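Local atomic coordinates of 39 kDa initiator binding protein (Trichomonas vaginalis, PDB entry 1Q87), a protein that binds the initiator (Inr) element of core promoters in this primitive eukaryote, the chain here being its C-terminal domain. Residues S21-N26 against D97-L102; G25-N30 against E154-I159; F58-A63 against V80-M85; M112-S117 against I175-Q180; L129-Q134 against G148-N153. All coordinates share one frame; numbering follows the deposited sequence.

Starting at the N terminus, the chain lies first against helix 95-105 (interaction 1, closing a loop of 70 residues). A little further on, Gly25 meets the turn at 154-157 in interaction 2, which closes a loop of 123 residues from the same starting segment. Nested inside both is interaction 3, a short closure between helices 56-67 and 74-84. Interaction 4 ties helix 111-123 to the loop 175-180, and its segments alternate with those of interaction 2, so these two cross. Interaction 5, within the loops of both 2 and 4, lays 129-134 beside strand 147-151. Together they tie the N-terminal segment and helices 56-67, 74-84, 95-105 and 111-123 to one another and to the antiparallel sheet.

Interaction 1 of 5, residues S21-N26 against D97-L102; sequences SMCIGN and DLYKFL
The backbone N-H of Ile24 donates to the phenol oxygen of Tyr99, with N and OH 3.0 Å apart. At 140° the bond is somewhat bent, and the donor lies in the plane of the ring at its hydroxyl edge. CG of Tyr99 stands anti to its own backbone N (chi1 -174°), and this torsion sends the long flat side chain off helix 95-105 straight toward the loop, where the hydroxyl also comes within 3.4 Å of Cys23 CA. Tyrosine suits the place because its length spans the gap and its polar tip gives an acceptor to a peptide N-H in a largely buried setting. Met22 runs alongside the same ring, its chain and that of Tyr99 sliding past each other in opposite directions. Its SD reaches CD2 of Tyr99 at 3.3 Å and lies 4.3 Å from the ring centroid, oblique to the ring normal: a Met-aromatic contact. Here the flexible, polarisable thioether joins the loop before helix 29-47 to helix 95-105. The bend at chi3 (-69°) turns the methyl CE toward the flank of Lys100, 4.4 Å from its CB. The side chain of Ile24 crosses that of Tyr99 at about a right angle, and its CG2 branch packs obliquely on CE2 of Tyr99 at 3.8 Å. Phe35 of helix 29-47 packs edge-to-face with Tyr99, and Val39 of the same helix touches it, while Pro155 lies against Met22.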
# COMPACT_ATOMS: atom_id res chain seq x y z
N SER A 21 -4.38 -17.33 5.61
CA SER A 21 -3.75 -17.58 4.28
C SER A 21 -3.69 -16.28 3.46
O SER A 21 -4.65 -15.92 2.77
CB SER A 21 -4.54 -18.65 3.51
OG SER A 21 -3.70 -19.29 2.56
N MET A 22 -2.55 -15.59 3.56
CA MET A 22 -2.29 -14.32 2.90
C MET A 22 -2.42 -14.35 1.38
O MET A 22 -1.73 -15.08 0.70
CB MET A 22 -0.88 -13.83 3.25
CG MET A 22 -0.52 -12.50 2.59
SD MET A 22 1.28 -12.22 2.45
CE MET A 22 1.74 -12.01 4.14
N CYS A 23 -3.30 -13.52 0.87
CA CYS A 23 -3.51 -13.44 -0.56
C CYS A 23 -4.11 -12.07 -0.87
O CYS A 23 -4.81 -11.49 -0.06
CB CYS A 23 -4.44 -14.57 -1.00
SG CYS A 23 -4.34 -14.89 -2.74
N ILE A 24 -3.85 -11.53 -2.05
CA ILE A 24 -4.42 -10.23 -2.31
C ILE A 24 -5.90 -10.42 -2.63
O ILE A 24 -6.29 -11.46 -3.13
CB ILE A 24 -3.71 -9.52 -3.46
CG1 ILE A 24 -3.64 -10.43 -4.68
CG2 ILE A 24 -2.30 -9.12 -3.00
CD1 ILE A 24 -3.44 -9.66 -6.00
N GLY A 25 -6.70 -9.40 -2.30
CA GLY A 25 -8.12 -9.46 -2.54
C GLY A 25 -8.55 -8.53 -3.67
O GLY A 25 -7.72 -7.84 -4.26
N ASN A 26 -9.85 -8.52 -3.94
CA ASN A 26 -10.47 -7.74 -4.99
C ASN A 26 -9.69 -7.97 -6.26
O ASN A 26 -9.58 -7.06 -7.10
CB ASN A 26 -10.48 -6.24 -4.64
CG ASN A 26 -11.74 -5.52 -5.16
OD1 ASN A 26 -12.00 -4.35 -4.85
ND2 ASN A 26 -12.52 -6.23 -5.95
N ASP A 97 6.95 -11.25 3.25
CA ASP A 97 7.07 -9.81 3.61
C ASP A 97 7.11 -8.96 2.32
O ASP A 97 6.47 -7.89 2.27
CB ASP A 97 8.33 -9.58 4.43
CG ASP A 97 8.30 -10.34 5.76
OD1 ASP A 97 7.40 -10.05 6.58
OD2 ASP A 97 9.15 -11.24 5.98
N LEU A 98 7.82 -9.44 1.30
CA LEU A 98 7.88 -8.73 0.03
C LEU A 98 6.47 -8.73 -0.56
O LEU A 98 6.00 -7.72 -1.08
CB LEU A 98 8.84 -9.42 -0.95
CG LEU A 98 9.86 -8.68 -1.86
CD1 LEU A 98 9.81 -9.27 -3.25
CD2 LEU A 98 9.60 -7.22 -1.95
N TYR A 99 5.79 -9.88 -0.50
CA TYR A 99 4.41 -10.01 -1.01
C TYR A 99 3.50 -8.93 -0.38
O TYR A 99 2.77 -8.22 -1.05
CB TYR A 99 3.85 -11.38 -0.68
CG TYR A 99 2.49 -11.67 -1.28
CD1 TYR A 99 2.38 -12.42 -2.44
CD2 TYR A 99 1.30 -11.20 -0.68
CE1 TYR A 99 1.14 -12.73 -3.01
CE2 TYR A 99 0.01 -11.51 -1.26
CZ TYR A 99 -0.03 -12.29 -2.42
OH TYR A 99 -1.21 -12.67 -3.01
N LYS A 100 3.59 -8.81 0.93
CA LYS A 100 2.82 -7.82 1.66
C LYS A 100 3.15 -6.40 1.17
O LYS A 100 2.24 -5.60 0.88
CB LYS A 100 3.16 -7.95 3.15
CG LYS A 100 2.41 -7.01 4.05
CD LYS A 100 2.03 -7.69 5.38
CE LYS A 100 3.13 -7.59 6.43
NZ LYS A 100 2.62 -7.83 7.83
N PHE A 101 4.45 -6.12 1.05
CA PHE A 101 4.93 -4.79 0.68
C PHE A 101 4.53 -4.39 -0.73
O PHE A 101 4.09 -3.27 -0.96
CB PHE A 101 6.44 -4.72 0.84
CG PHE A 101 7.02 -3.37 0.61
CD1 PHE A 101 6.76 -2.34 1.49
CD2 PHE A 101 7.79 -3.12 -0.52
CE1 PHE A 101 7.25 -1.07 1.26
CE2 PHE A 101 8.30 -1.85 -0.75
CZ PHE A 101 8.02 -0.82 0.13
N LEU A 102 4.68 -5.30 -1.66
CA LEU A 102 4.31 -5.04 -3.04
C LEU A 102 2.76 -4.98 -3.18
O LEU A 102 2.21 -4.27 -4.03
CB LEU A 102 4.92 -6.13 -3.96
CG LEU A 102 6.45 -6.01 -4.25
CD1 LEU A 102 7.01 -7.30 -4.80
CD2 LEU A 102 6.71 -4.87 -5.27

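Interaction 2 of 5, residues G25-N30 against E154-I159; sequences GNSTPN and EPNCLI
Gly25 and Asn156 grip each other through two nearly straight hydrogen bonds. Gly25 N donates to Asn156 OD1 at 2.9 Å (162°), and Asn156 ND2 returns a bond to Gly25 O, also 2.9 Å long (174°). The carbonyl oxygen of Gly25 lies almost in the amide plane of Asn156. Asparagine fits here because its side chain offers one donor and one acceptor, so it can satisfy both polar groups of a single residue much as a neighbouring backbone would. Ser27 OG bonds to the same Gly25 O at 2.6 Å, from the face of the carbonyl plane opposite Asn156 ND2. Glu154 flanks the glycine, running extended so that OE1 comes to 3.2 Å from Gly25 CA; with no side chain on Gly25, the carboxylate can lie directly against the backbone. In the second shell, Trp170 NE1 donates to that same OE1 and holds the carboxylate, while Asn156 ND2 also reaches Asn171 O. CG of Asn156 sits between its backbone N and carbonyl carbon (chi1 61°), which turns the amide toward the loop. Further out, Thr28 is the N-cap of helix 29-47, its OG1 accepting from Glu31 N. Residues Glu154 to Cys157 form a type I beta turn, closed by Cys157 N to Glu154 O at 2.8 Å, within the connection of the beta hairpin that joins strands 147-151 and 157-162.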
# COMPACT_ATOMS: atom_id res chain seq x y z
N GLY A 25 -6.70 -9.40 -2.30
CA GLY A 25 -8.12 -9.46 -2.54
C GLY A 25 -8.55 -8.53 -3.67
O GLY A 25 -7.72 -7.84 -4.26
N ASN A 26 -9.85 -8.52 -3.94
CA ASN A 26 -10.47 -7.74 -4.99
C ASN A 26 -9.69 -7.97 -6.26
O ASN A 26 -9.58 -7.06 -7.10
CB ASN A 26 -10.48 -6.24 -4.64
CG ASN A 26 -11.74 -5.52 -5.16
OD1 ASN A 26 -12.00 -4.35 -4.85
ND2 ASN A 26 -12.52 -6.23 -5.95
N SER A 27 -9.21 -9.21 -6.40
CA SER A 27 -8.38 -9.60 -7.54
C SER A 27 -8.85 -10.88 -8.18
O SER A 27 -9.21 -11.82 -7.47
CB SER A 27 -6.93 -9.85 -7.07
OG SER A 27 -6.42 -8.74 -6.36
N THR A 28 -8.82 -10.94 -9.52
CA THR A 28 -9.22 -12.17 -10.20
C THR A 28 -8.13 -13.22 -10.00
O THR A 28 -6.99 -12.89 -9.65
CB THR A 28 -9.40 -12.00 -11.72
OG1 THR A 28 -8.15 -11.61 -12.31
CG2 THR A 28 -10.48 -10.98 -12.04
N PRO A 29 -8.48 -14.49 -10.21
CA PRO A 29 -7.56 -15.63 -10.08
C PRO A 29 -6.29 -15.38 -10.87
O PRO A 29 -5.19 -15.53 -10.35
CB PRO A 29 -8.36 -16.79 -10.63
CG PRO A 29 -9.75 -16.45 -10.19
CD PRO A 29 -9.85 -14.95 -10.49
N ASN A 30 -6.46 -15.03 -12.14
CA ASN A 30 -5.35 -14.73 -13.03
C ASN A 30 -4.47 -13.59 -12.46
O ASN A 30 -3.25 -13.66 -12.49
CB ASN A 30 -5.87 -14.30 -14.40
CG ASN A 30 -6.43 -15.46 -15.21
OD1 ASN A 30 -7.05 -15.25 -16.26
ND2 ASN A 30 -6.23 -16.70 -14.73
N GLU A 154 -4.89 -9.89 3.62
CA GLU A 154 -5.29 -9.43 2.29
C GLU A 154 -4.53 -8.09 2.23
O GLU A 154 -5.11 -7.00 2.25
CB GLU A 154 -6.81 -9.25 2.30
CG GLU A 154 -7.48 -9.00 0.95
CD GLU A 154 -8.98 -9.32 0.99
OE1 GLU A 154 -9.74 -8.80 0.16
OE2 GLU A 154 -9.39 -10.11 1.86
N PRO A 155 -3.19 -8.16 2.16
CA PRO A 155 -2.29 -7.00 2.14
C PRO A 155 -2.50 -5.80 1.22
O PRO A 155 -1.96 -4.76 1.53
CB PRO A 155 -0.89 -7.61 2.04
CG PRO A 155 -1.10 -9.00 1.59
CD PRO A 155 -2.57 -9.31 1.50
N ASN A 156 -3.27 -5.90 0.13
CA ASN A 156 -3.55 -4.75 -0.75
C ASN A 156 -4.83 -4.08 -0.27
O ASN A 156 -5.33 -3.14 -0.91
CB ASN A 156 -3.74 -5.18 -2.22
CG ASN A 156 -4.91 -6.14 -2.40
OD1 ASN A 156 -5.18 -6.99 -1.54
ND2 ASN A 156 -5.60 -6.04 -3.55
N CYS A 157 -5.38 -4.54 0.84
CA CYS A 157 -6.63 -3.95 1.34
C CYS A 157 -6.40 -3.04 2.54
O CYS A 157 -5.96 -3.49 3.60
CB CYS A 157 -7.63 -5.06 1.74
SG CYS A 157 -9.19 -4.44 2.46
N LEU A 158 -6.68 -1.76 2.37
CA LEU A 158 -6.53 -0.82 3.47
C LEU A 158 -7.86 -0.78 4.24
O LEU A 158 -8.92 -0.52 3.68
CB LEU A 158 -6.18 0.59 2.96
CG LEU A 158 -6.25 1.73 4.00
CD1 LEU A 158 -5.12 1.54 5.01
CD2 LEU A 158 -6.19 3.14 3.31
N ILE A 159 -7.82 -1.06 5.53
CA ILE A 159 -9.04 -1.01 6.32
C ILE A 159 -9.04 0.34 7.02
O ILE A 159 -8.00 0.74 7.53
CB ILE A 159 -9.05 -2.13 7.39
CG1 ILE A 159 -9.00 -3.50 6.72
CG2 ILE A 159 -10.30 -2.02 8.25
CD1 ILE A 159 -8.86 -4.63 7.74

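Interaction 3 of 5, residues F58-A63 against V80-M85; sequences FLIEKA and VISAIM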
# COMPACT_ATOMS: atom_id res chain seq x y z
N PHE A 58 19.59 -6.58 4.94
CA PHE A 58 19.96 -6.99 3.61
C PHE A 58 18.79 -6.86 2.60
O PHE A 58 19.00 -6.42 1.46
CB PHE A 58 20.48 -8.42 3.66
CG PHE A 58 20.80 -9.01 2.33
CD1 PHE A 58 19.84 -9.70 1.60
CD2 PHE A 58 22.07 -8.90 1.80
CE1 PHE A 58 20.13 -10.28 0.36
CE2 PHE A 58 22.37 -9.47 0.58
CZ PHE A 58 21.39 -10.16 -0.14
N LEU A 59 17.58 -7.24 3.03
CA LEU A 59 16.41 -7.18 2.18
C LEU A 59 16.03 -5.75 1.85
O LEU A 59 15.78 -5.40 0.70
CB LEU A 59 15.20 -7.84 2.84
CG LEU A 59 13.98 -7.70 1.94
CD1 LEU A 59 14.19 -8.62 0.78
CD2 LEU A 59 12.68 -8.03 2.64
N ILE A 60 15.98 -4.93 2.89
CA ILE A 60 15.63 -3.55 2.75
C ILE A 60 16.64 -2.83 1.85
O ILE A 60 16.27 -2.02 1.01
CB ILE A 60 15.57 -2.91 4.15
CG1 ILE A 60 14.40 -3.54 4.92
CG2 ILE A 60 15.45 -1.39 4.08
CD1 ILE A 60 14.10 -2.85 6.25
N GLU A 61 17.91 -3.17 2.00
CA GLU A 61 18.97 -2.54 1.21
C GLU A 61 18.81 -2.92 -0.26
O GLU A 61 18.83 -2.05 -1.12
CB GLU A 61 20.33 -2.98 1.76
CG GLU A 61 21.40 -1.92 1.78
CD GLU A 61 22.58 -2.26 0.89
OE1 GLU A 61 23.57 -1.48 0.89
OE2 GLU A 61 22.52 -3.30 0.18
N LYS A 62 18.65 -4.21 -0.57
CA LYS A 62 18.47 -4.62 -1.97
C LYS A 62 17.19 -4.04 -2.53
O LYS A 62 17.17 -3.55 -3.67
CB LYS A 62 18.40 -6.14 -2.12
CG LYS A 62 19.69 -6.88 -1.71
CD LYS A 62 20.89 -6.23 -2.36
CE LYS A 62 22.20 -6.83 -1.89
NZ LYS A 62 23.35 -6.07 -2.48
N ALA A 63 16.13 -4.07 -1.73
CA ALA A 63 14.85 -3.55 -2.18
C ALA A 63 14.98 -2.05 -2.46
O ALA A 63 14.46 -1.56 -3.47
CB ALA A 63 13.75 -3.82 -1.15
N VAL A 80 12.28 4.73 4.25
CA VAL A 80 10.88 4.58 3.95
C VAL A 80 10.46 3.11 4.06
O VAL A 80 9.49 2.77 4.73
CB VAL A 80 10.56 5.06 2.54
CG1 VAL A 80 9.09 4.72 2.18
CG2 VAL A 80 10.78 6.55 2.44
N ILE A 81 11.19 2.26 3.36
CA ILE A 81 10.89 0.85 3.36
C ILE A 81 10.97 0.23 4.77
O ILE A 81 10.08 -0.52 5.19
CB ILE A 81 11.83 0.11 2.38
CG1 ILE A 81 11.54 0.60 0.96
CG2 ILE A 81 11.60 -1.41 2.45
CD1 ILE A 81 12.52 0.10 -0.12
N SER A 82 12.01 0.58 5.50
CA SER A 82 12.19 0.05 6.84
C SER A 82 10.99 0.39 7.73
O SER A 82 10.61 -0.43 8.58
CB SER A 82 13.47 0.58 7.45
OG SER A 82 13.54 0.19 8.80
N ALA A 83 10.41 1.58 7.54
CA ALA A 83 9.26 2.03 8.31
C ALA A 83 7.99 1.34 7.91
O ALA A 83 7.10 1.16 8.72
CB ALA A 83 9.06 3.53 8.18
N ILE A 84 7.87 0.99 6.64
CA ILE A 84 6.69 0.30 6.21
C ILE A 84 6.75 -1.18 6.61
O ILE A 84 5.73 -1.75 7.07
CB ILE A 84 6.48 0.48 4.68
CG1 ILE A 84 6.19 1.95 4.40
CG2 ILE A 84 5.27 -0.30 4.19
CD1 ILE A 84 6.20 2.29 2.94
N MET A 85 7.92 -1.79 6.50
CA MET A 85 8.05 -3.21 6.87
C MET A 85 8.17 -3.48 8.38
O MET A 85 9.19 -4.03 8.85
CB MET A 85 9.24 -3.84 6.17
CG MET A 85 9.12 -3.84 4.69
SD MET A 85 10.48 -4.73 3.97
CE MET A 85 9.63 -5.57 2.63
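Leu59, Ile60 and Ala63 meet Ile81, Ser82 and Met85 without any flat group between them; the ring of Phe58 stands apart from the contact, one face lying under CG of Lys62, which is 4.0 Å above the plane and offset toward the rim. The interface itself is built from branched and flexible aliphatic chains. Ile60 is central to it. Its CG1 branch lies anti to the carbonyl carbon (chi1 -67°) and carries CD1 onto the backbone of the other helix, 3.5 Å from Ser82 CA. The small serine suits this point, since the methyl can reach right down to the helix surface. The other branch, CG2, faces CG2 of Ile81 at 4.2 Å as the two isoleucines slide past each other in opposite directions. Ile81 sends CD1 on to the small Ala63, 4.2 Å from its CB. Where helix 74-84 ends, Met85 leaves helical backbone angles and swings its thioether back over helix 56-67. The unbranched, pliable chain bends at chi3, and its CE rests on Leu59 CD2 at 3.9 Å, the two side chains crossing at about a right angle. The segment axes pass 9.8 Å apart with their directions 133° from each other, a steeply inclined, broadly antiparallel pair. Arg56 bonds to the carbonyl oxygens of Ser82 and Met85. Leu59 and Ala63 also pack on helix 29-47 through Trp43 and Leu46, Phe101 of helix 95-105 touches Ile81, Ile84 and Met85, and Met112 of helix 111-123 lies on Ile81.

Interaction 4 of 5, residues M112-S117 against I175-Q180; sequences MLKIAS and IEATGQ
Lys114 leaves helix 111-123 with CG anti to its carbonyl carbon (chi1 -61°) and then runs out extended toward the loop 175-180. From CB the chain heads for the loop, and CG is the first atom to touch it, 4.0 Å from Ala177 CB. Further along, CE lies 3.2 Å from Ile175 O and 3.8 Å from Ala177 N, so the aliphatic part of the lysine skirts the beginning of the turn. At the tip, NZ donates to Ile175 O over 2.7 Å, approaching nearly along the C=O axis (C=O...N angle 165°). The same ammonium also bonds to Gly106 O, its strongest polar partner, and to Asn171 OD1. Three oxygen acceptors thus surround the buried charge and would probably stabilise the protonated form. Lysine suits the place by its greasy shaft and a tip able to donate in several directions, here joining the end of helix 95-105 at Gly106 to the chain that leaves strand 165-171 (Asn171 and Ile175). Alongside, Leu113 CB touches Ala177 CB at 4.0 Å; alanine is small enough to nestle against both helical residues. Ala177 belongs to a type I beta turn from Glu176 to Gly179, and Thr110, two residues before segment 112-117, takes a hydrogen bond from Ala177 N on its OG1. The loop connects strand 165-171 to strand 182-183, so the contact pins this connection of the sheet to helix 111-123.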
# COMPACT_ATOMS: atom_id res chain seq x y z
N MET A 112 7.25 4.06 -5.03
CA MET A 112 7.48 5.23 -4.22
C MET A 112 6.49 6.35 -4.48
O MET A 112 6.34 7.25 -3.67
CB MET A 112 8.91 5.68 -4.44
CG MET A 112 9.89 4.69 -3.88
SD MET A 112 10.01 4.84 -2.11
CE MET A 112 9.78 3.27 -1.65
N LEU A 113 5.78 6.30 -5.60
CA LEU A 113 4.80 7.33 -5.87
C LEU A 113 3.59 7.01 -5.02
O LEU A 113 3.09 7.90 -4.31
CB LEU A 113 4.40 7.37 -7.34
CG LEU A 113 5.56 7.72 -8.28
CD1 LEU A 113 5.05 7.77 -9.74
CD2 LEU A 113 6.20 9.05 -7.83
N LYS A 114 3.14 5.74 -5.06
CA LYS A 114 1.98 5.32 -4.26
C LYS A 114 2.22 5.62 -2.79
O LYS A 114 1.36 6.20 -2.11
CB LYS A 114 1.68 3.84 -4.45
CG LYS A 114 1.33 3.51 -5.91
CD LYS A 114 0.41 2.33 -6.04
CE LYS A 114 0.13 2.01 -7.47
NZ LYS A 114 -0.44 0.63 -7.52
N ILE A 115 3.43 5.32 -2.33
CA ILE A 115 3.74 5.56 -0.93
C ILE A 115 3.60 7.02 -0.58
O ILE A 115 2.87 7.35 0.36
CB ILE A 115 5.18 5.06 -0.54
CG1 ILE A 115 5.22 3.51 -0.51
CG2 ILE A 115 5.59 5.65 0.81
CD1 ILE A 115 6.60 2.93 -0.25
N ALA A 116 4.31 7.88 -1.31
CA ALA A 116 4.24 9.32 -1.06
C ALA A 116 2.78 9.77 -1.12
O ALA A 116 2.29 10.47 -0.23
CB ALA A 116 5.05 10.09 -2.10
N SER A 117 2.06 9.35 -2.16
CA SER A 117 0.67 9.75 -2.29
C SER A 117 -0.15 9.45 -1.03
O SER A 117 -0.68 10.38 -0.39
CB SER A 117 0.04 9.07 -3.49
OG SER A 117 -1.36 9.30 -3.50
N ILE A 175 -1.15 -2.31 -11.21
CA ILE A 175 -1.36 -1.06 -11.90
C ILE A 175 -0.48 0.06 -11.43
O ILE A 175 -0.52 0.45 -10.24
CB ILE A 175 -2.84 -0.61 -11.81
CG1 ILE A 175 -3.75 -1.70 -12.38
CG2 ILE A 175 -3.03 0.74 -12.53
CD1 ILE A 175 -3.47 -2.08 -13.82
N GLU A 176 0.30 0.60 -12.37
CA GLU A 176 1.22 1.68 -12.06
C GLU A 176 0.46 2.89 -11.57
O GLU A 176 -0.69 3.11 -11.90
CB GLU A 176 2.06 2.04 -13.28
CG GLU A 176 3.04 0.95 -13.67
CD GLU A 176 3.95 1.36 -14.82
OE1 GLU A 176 4.42 2.53 -14.81
OE2 GLU A 176 4.20 0.52 -15.71
N ALA A 177 1.11 3.68 -10.76
CA ALA A 177 0.44 4.85 -10.25
C ALA A 177 -0.12 5.77 -11.35
O ALA A 177 -0.89 6.69 -11.07
CB ALA A 177 1.37 5.59 -9.34
N THR A 178 0.24 5.49 -12.60
CA THR A 178 -0.21 6.29 -13.73
C THR A 178 -1.67 5.99 -14.04
O THR A 178 -2.40 6.86 -14.52
CB THR A 178 0.67 6.07 -15.01
OG1 THR A 178 0.47 4.77 -15.54
CG2 THR A 178 2.13 6.24 -14.69
N GLY A 179 -2.10 4.76 -13.76
CA GLY A 179 -3.48 4.38 -14.00
C GLY A 179 -4.44 4.43 -12.81
O GLY A 179 -4.19 5.10 -11.78
N GLN A 180 -5.57 3.74 -12.97
CA GLN A 180 -6.58 3.64 -11.92
C GLN A 180 -6.21 2.38 -11.08
O GLN A 180 -6.62 1.25 -11.40
CB GLN A 180 -7.94 3.48 -12.56
CG GLN A 180 -8.29 4.64 -13.47
CD GLN A 180 -9.78 4.70 -13.78
OE1 GLN A 180 -10.31 3.84 -14.48
NE2 GLN A 180 -10.47 5.71 -13.24

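Interaction 5 of 5, residues L129-Q134 against G148-N153; sequences LTFDPQ and GWFDQN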
# COMPACT_ATOMS: atom_id res chain seq x y z
N LEU A 129 -2.81 6.52 9.47
CA LEU A 129 -2.16 5.32 8.92
C LEU A 129 -1.10 4.70 9.85
O LEU A 129 -0.29 5.41 10.45
CB LEU A 129 -1.50 5.64 7.57
CG LEU A 129 -0.96 4.47 6.71
CD1 LEU A 129 -2.08 3.61 6.20
CD2 LEU A 129 -0.22 5.01 5.53
N THR A 130 -1.11 3.37 9.97
CA THR A 130 -0.13 2.68 10.81
C THR A 130 0.24 1.37 10.13
O THR A 130 -0.60 0.71 9.54
CB THR A 130 -0.73 2.40 12.23
OG1 THR A 130 0.22 1.70 13.04
CG2 THR A 130 -2.00 1.56 12.10
N PHE A 131 1.51 0.99 10.18
CA PHE A 131 1.92 -0.26 9.55
C PHE A 131 2.17 -1.33 10.58
O PHE A 131 2.68 -2.41 10.27
CB PHE A 131 3.17 -0.03 8.72
CG PHE A 131 2.93 0.86 7.56
CD1 PHE A 131 2.27 0.38 6.45
CD2 PHE A 131 3.21 2.22 7.64
CE1 PHE A 131 1.90 1.24 5.44
CE2 PHE A 131 2.82 3.08 6.63
CZ PHE A 131 2.17 2.59 5.54
N ASP A 132 1.78 -1.03 11.82
CA ASP A 132 1.97 -1.97 12.91
C ASP A 132 1.05 -1.63 14.09
O ASP A 132 1.50 -1.06 15.09
CB ASP A 132 3.44 -1.90 13.31
CG ASP A 132 3.74 -2.64 14.57
OD1 ASP A 132 2.96 -3.56 14.92
OD2 ASP A 132 4.76 -2.31 15.21
N PRO A 133 -0.25 -1.98 13.99
CA PRO A 133 -1.26 -1.73 15.03
C PRO A 133 -1.02 -2.37 16.40
O PRO A 133 -0.63 -3.54 16.51
CB PRO A 133 -2.56 -2.23 14.39
CG PRO A 133 -2.32 -2.00 12.95
CD PRO A 133 -0.90 -2.49 12.77
N GLN A 134 -1.25 -1.59 17.45
CA GLN A 134 -1.07 -2.04 18.82
C GLN A 134 -1.82 -1.08 19.74
O GLN A 134 -1.42 0.08 19.88
CB GLN A 134 0.41 -2.05 19.20
CG GLN A 134 1.29 -2.96 18.37
CD GLN A 134 2.72 -3.00 18.87
OE1 GLN A 134 3.60 -3.54 18.21
NE2 GLN A 134 2.96 -2.44 20.06
N GLY A 148 -6.32 3.66 10.31
CA GLY A 148 -6.28 2.81 9.13
C GLY A 148 -5.04 1.94 9.08
O GLY A 148 -3.98 2.34 9.57
N TRP A 149 -5.17 0.74 8.50
CA TRP A 149 -4.05 -0.18 8.38
C TRP A 149 -4.36 -1.14 7.26
O TRP A 149 -5.49 -1.19 6.78
CB TRP A 149 -3.81 -0.96 9.68
CG TRP A 149 -4.95 -1.88 10.06
CD1 TRP A 149 -5.04 -3.23 9.83
CD2 TRP A 149 -6.20 -1.48 10.62
NE1 TRP A 149 -6.27 -3.70 10.22
CE2 TRP A 149 -7.00 -2.64 10.71
CE3 TRP A 149 -6.72 -0.25 11.07
CZ2 TRP A 149 -8.32 -2.61 11.22
CZ3 TRP A 149 -8.02 -0.22 11.58
CH2 TRP A 149 -8.80 -1.39 11.65
N PHE A 150 -3.35 -1.88 6.80
CA PHE A 150 -3.54 -2.85 5.75
C PHE A 150 -3.77 -4.19 6.44
O PHE A 150 -3.13 -4.51 7.43
CB PHE A 150 -2.31 -2.86 4.82
CG PHE A 150 -2.32 -1.72 3.80
CD1 PHE A 150 -2.93 -1.90 2.56
CD2 PHE A 150 -1.69 -0.51 4.08
CE1 PHE A 150 -2.91 -0.89 1.60
CE2 PHE A 150 -1.66 0.53 3.13
CZ PHE A 150 -2.27 0.32 1.88
N ASP A 151 -4.74 -4.92 5.91
CA ASP A 151 -5.15 -6.22 6.42
C ASP A 151 -3.97 -7.17 6.25
O ASP A 151 -3.53 -7.44 5.14
CB ASP A 151 -6.36 -6.69 5.59
CG ASP A 151 -6.97 -8.04 6.06
OD1 ASP A 151 -6.25 -9.01 6.38
OD2 ASP A 151 -8.20 -8.14 6.07
N GLN A 152 -3.47 -7.69 7.36
CA GLN A 152 -2.36 -8.62 7.24
C GLN A 152 -2.65 -9.84 6.34
O GLN A 152 -1.74 -10.38 5.73
CB GLN A 152 -1.91 -9.10 8.62
CG GLN A 152 -0.43 -8.88 8.85
CD GLN A 152 -0.04 -7.41 8.78
OE1 GLN A 152 -0.22 -6.74 7.76
NE2 GLN A 152 0.50 -6.90 9.88
N ASN A 153 -3.90 -10.27 6.23
CA ASN A 153 -4.23 -11.43 5.37
C ASN A 153 -4.65 -11.15 3.94
O ASN A 153 -4.77 -12.08 3.16
CB ASN A 153 -5.32 -12.27 6.01
CG ASN A 153 -4.77 -13.25 6.99
OD1 ASN A 153 -4.37 -14.35 6.61
ND2 ASN A 153 -4.72 -12.86 8.27
O HOH W 1 -0.64 -1.20 7.95
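Pro133 lays its CG against the base of the Trp149 side chain, 3.7 Å from CB, and approaches the indole at a slant. Proline's compact, rigid ring offers an apolar surface at this exposed margin. Trp149 CG stands between its backbone N and carbonyl carbon (chi1 65°), a torsion that leaves CB and CG against Pro133 while the rest of the indole leads away from the loop. Thr130 lies next to Trp149 and points the same way, its CG2 resting 3.9 Å from Trp149 CB. The beta-branched threonine keeps a methyl on this surface while its OG1 accepts a weak bond from Asp132 N. The backbones themselves are joined by a single bridge between Leu129 and Gly148: Thr130 N donates to Gly148 O at 3.1 Å (140°), and Leu129 CA adds a C-H...O contact to the same oxygen. One residue further on the chains have parted enough for a water to take over, donating to Thr130 O and accepting from Phe150 N at 3.0 Å. On the other face of the strand, Phe150 CD2 packs obliquely against Phe131 CE1 at 4.2 Å, with Leu129 CD1 4.4 Å from Phe150 CE2. Asp151 OD1 accepts from Asn153 N (2.7 Å) on its anti lone pair, an Asx turn. Segment 129-134 thus flanks the edge strand 147-151, whose other neighbour is strand 157-162. Leu129 and Phe150 sit on Leu118 of helix 111-123, Phe150 also meets Met104 and Phe131 meets Phe105, both of helix 95-105, and Trp149 lies on Ile159.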